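Local coordinates for probable conserved lipoprotein LPPA (Mycobacterium tuberculosis, PDB 2V7S) that is of unknown function but is a putative lipoprotein of pathogenic mycobacteria, probably held at the cell membrane by a lipid anchor, at residues Ile94-Ser97 and Asp98-Ala102. Residues are numbered along the deposited sequence; the frame is centred on the assembly and turned at random.
Sequences IQQS and DRNGA
Asp98 N donates to Ile94 O at 2.9 Å, and Arg99 N to Gln95 O and Asn100 N to Gln96 O repeat the alpha-helical i to i+4 pattern. The last turn slackens: Gly101 N reaches Ser97 O only weakly, at 3.4 Å, and makes its shorter bond, 3.1 Å, to Asp98 O. There Gly101 leaves the helix with a positive phi of 72°. A water donates both to Ser97 O at 2.7 Å and to Gly101 O at 2.6 Å, tying the final turn to the chain that leaves it.

Among the side chains, Ile94 and Asp98 run side by side, the methyl CG2 of Ile94 lying 3.6 Å from OD2 of Asp98. That buried carboxylate oxygen is satisfied by the hydroxyl of Ser119. On the exposed side Arg99, its chain bent at chi3 (-52°), folds back along the helix, so that one guanidinium face lies over Gln95 O and Gln96 CA, both toward its rim. The Gln96 amide stands nearly perpendicular to that guanidinium, the planes 88° apart.

At its start the helix 92-100 is held by Asp91 OD1, which accepts from Ile94 N; near its end Arg99 O meets the Tyr59 hydroxyl of helix 59-80. Beyond the helix, Ala102 makes backbone hydrogen bonds with Arg114, joining the chain to the small antiparallel sheet that includes strand 112-114.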
ATOM      1  N   ILE A  94       4.348  24.992  21.264  1.00 16.85           N
ATOM      2  CA  ILE A  94       4.744  23.628  21.633  1.00 17.78           C
ATOM      3  C   ILE A  94       3.505  22.789  22.026  1.00 18.67           C
ATOM      4  O   ILE A  94       3.377  21.611  21.636  1.00 17.69           O
ATOM      5  CB  ILE A  94       5.730  23.612  22.812  1.00 16.31           C
ATOM      6  CG1 ILE A  94       7.035  24.293  22.433  1.00 18.87           C
ATOM      7  CG2 ILE A  94       5.989  22.169  23.264  1.00 18.08           C
ATOM      8  CD1 ILE A  94       8.051  23.456  21.649  1.00 20.38           C
ATOM      9  N   GLN A  95       2.613  23.397  22.816  1.00 20.10           N
ATOM     10  CA  GLN A  95       1.422  22.681  23.298  1.00 21.76           C
ATOM     11  C   GLN A  95       0.589  22.248  22.094  1.00 21.39           C
ATOM     12  O   GLN A  95       0.154  21.117  22.050  1.00 21.53           O
ATOM     13  CB  GLN A  95       0.586  23.515  24.276  1.00 21.28           C
ATOM     14  CG  GLN A  95       1.179  23.593  25.687  1.00 23.10           C
ATOM     15  CD  GLN A  95       0.465  24.596  26.584  1.00 26.01           C
ATOM     16  OE1 GLN A  95      -0.282  25.484  26.126  1.00 30.54           O
ATOM     17  NE2 GLN A  95       0.712  24.476  27.881  1.00 30.46           N
ATOM     18  N   GLN A  96       0.374  23.156  21.138  1.00 21.66           N
ATOM     19  CA  GLN A  96      -0.429  22.827  19.966  1.00 22.46           C
ATOM     20  C   GLN A  96       0.235  21.732  19.131  1.00 22.19           C
ATOM     21  O   GLN A  96      -0.419  20.816  18.696  1.00 21.59           O
ATOM     22  CB  GLN A  96      -0.665  24.063  19.098  1.00 22.85           C
ATOM     23  CG  GLN A  96      -1.597  23.784  17.922  1.00 28.37           C
ATOM     24  CD  GLN A  96      -2.975  23.363  18.395  1.00 34.37           C
ATOM     25  OE1 GLN A  96      -3.290  22.164  18.473  1.00 37.13           O
ATOM     26  NE2 GLN A  96      -3.798  24.350  18.751  1.00 37.01           N
ATOM     27  N   SER A  97       1.539  21.858  18.907  1.00 22.09           N
ATOM     28  CA  SER A  97       2.298  20.852  18.181  1.00 23.50           C
ATOM     29  C   SER A  97       2.213  19.467  18.824  1.00 23.18           C
ATOM     30  O   SER A  97       1.946  18.468  18.137  1.00 24.16           O
ATOM     31  CB  SER A  97       3.757  21.295  18.032  1.00 23.48           C
ATOM     32  OG  SER A  97       4.470  20.330  17.301  1.00 27.40           O
ATOM     33  N   ASP A  98       2.419  19.384  20.134  1.00 22.93           N
ATOM     34  CA  ASP A  98       2.304  18.096  20.810  1.00 23.88           C
ATOM     35  C   ASP A  98       0.890  17.537  20.661  1.00 23.61           C
ATOM     36  O   ASP A  98       0.727  16.366  20.363  1.00 24.77           O
ATOM     37  CB  ASP A  98       2.639  18.201  22.290  1.00 23.30           C
ATOM     38  CG  ASP A  98       4.087  18.589  22.533  1.00 25.22           C
ATOM     39  OD1 ASP A  98       4.907  18.496  21.582  1.00 27.03           O
ATOM     40  OD2 ASP A  98       4.381  19.014  23.669  1.00 27.80           O
ATOM     41  N   ARG A  99      -0.094  18.405  20.852  1.00 23.70           N
ATOM     42  CA  ARG A  99      -1.522  18.055  20.737  1.00 26.53           C
ATOM     43  C   ARG A  99      -1.859  17.423  19.373  1.00 25.34           C
ATOM     44  O   ARG A  99      -2.552  16.408  19.293  1.00 25.82           O
ATOM     45  CB  ARG A  99      -2.362  19.319  20.981  1.00 25.88           C
ATOM     46  CG  ARG A  99      -3.867  19.131  20.982  1.00 30.85           C
ATOM     47  CD  ARG A  99      -4.589  20.491  21.162  1.00 30.72           C
ATOM     48  NE  ARG A  99      -4.083  21.217  22.332  1.00 38.74           N
ATOM     49  CZ  ARG A  99      -3.866  22.533  22.378  1.00 41.04           C
ATOM     50  NH1 ARG A  99      -4.106  23.299  21.321  1.00 43.30           N
ATOM     51  NH2 ARG A  99      -3.400  23.087  23.493  1.00 42.31           N
ATOM     52  N   ASN A 100      -1.333  18.013  18.315  1.00 25.43           N
ATOM     53  CA  ASN A 100      -1.528  17.523  16.939  1.00 25.62           C
ATOM     54  C   ASN A 100      -0.898  16.160  16.607  1.00 24.86           C
ATOM     55  O   ASN A 100      -1.289  15.511  15.632  1.00 24.83           O
ATOM     56  CB  ASN A 100      -0.968  18.562  15.972  1.00 25.87           C
ATOM     57  CG  ASN A 100      -1.783  19.842  15.944  1.00 29.44           C
ATOM     58  OD1 ASN A 100      -2.900  19.912  16.483  1.00 32.42           O
ATOM     59  ND2 ASN A 100      -1.211  20.881  15.333  1.00 28.83           N
ATOM     60  N   GLY A 101       0.118  15.765  17.367  1.00 24.08           N
ATOM     61  CA  GLY A 101       0.796  14.484  17.177  1.00 22.75           C
ATOM     62  C   GLY A 101       1.691  14.372  15.938  1.00 22.97           C
ATOM     63  O   GLY A 101       1.968  15.364  15.269  1.00 22.81           O
ATOM     64  N   ALA A 102       2.154  13.158  15.641  1.00 22.94           N
ATOM     65  CA  ALA A 102       3.033  12.929  14.514  1.00 23.95           C
ATOM     66  C   ALA A 102       2.310  12.018  13.523  1.00 23.64           C
ATOM     67  O   ALA A 102       1.320  11.361  13.879  1.00 23.55           O
ATOM     68  CB  ALA A 102       4.348  12.308  14.991  1.00 24.56           C
TER
HETATM   69  O   HOH W   1       2.650  17.877  15.646  1.00 33.77           O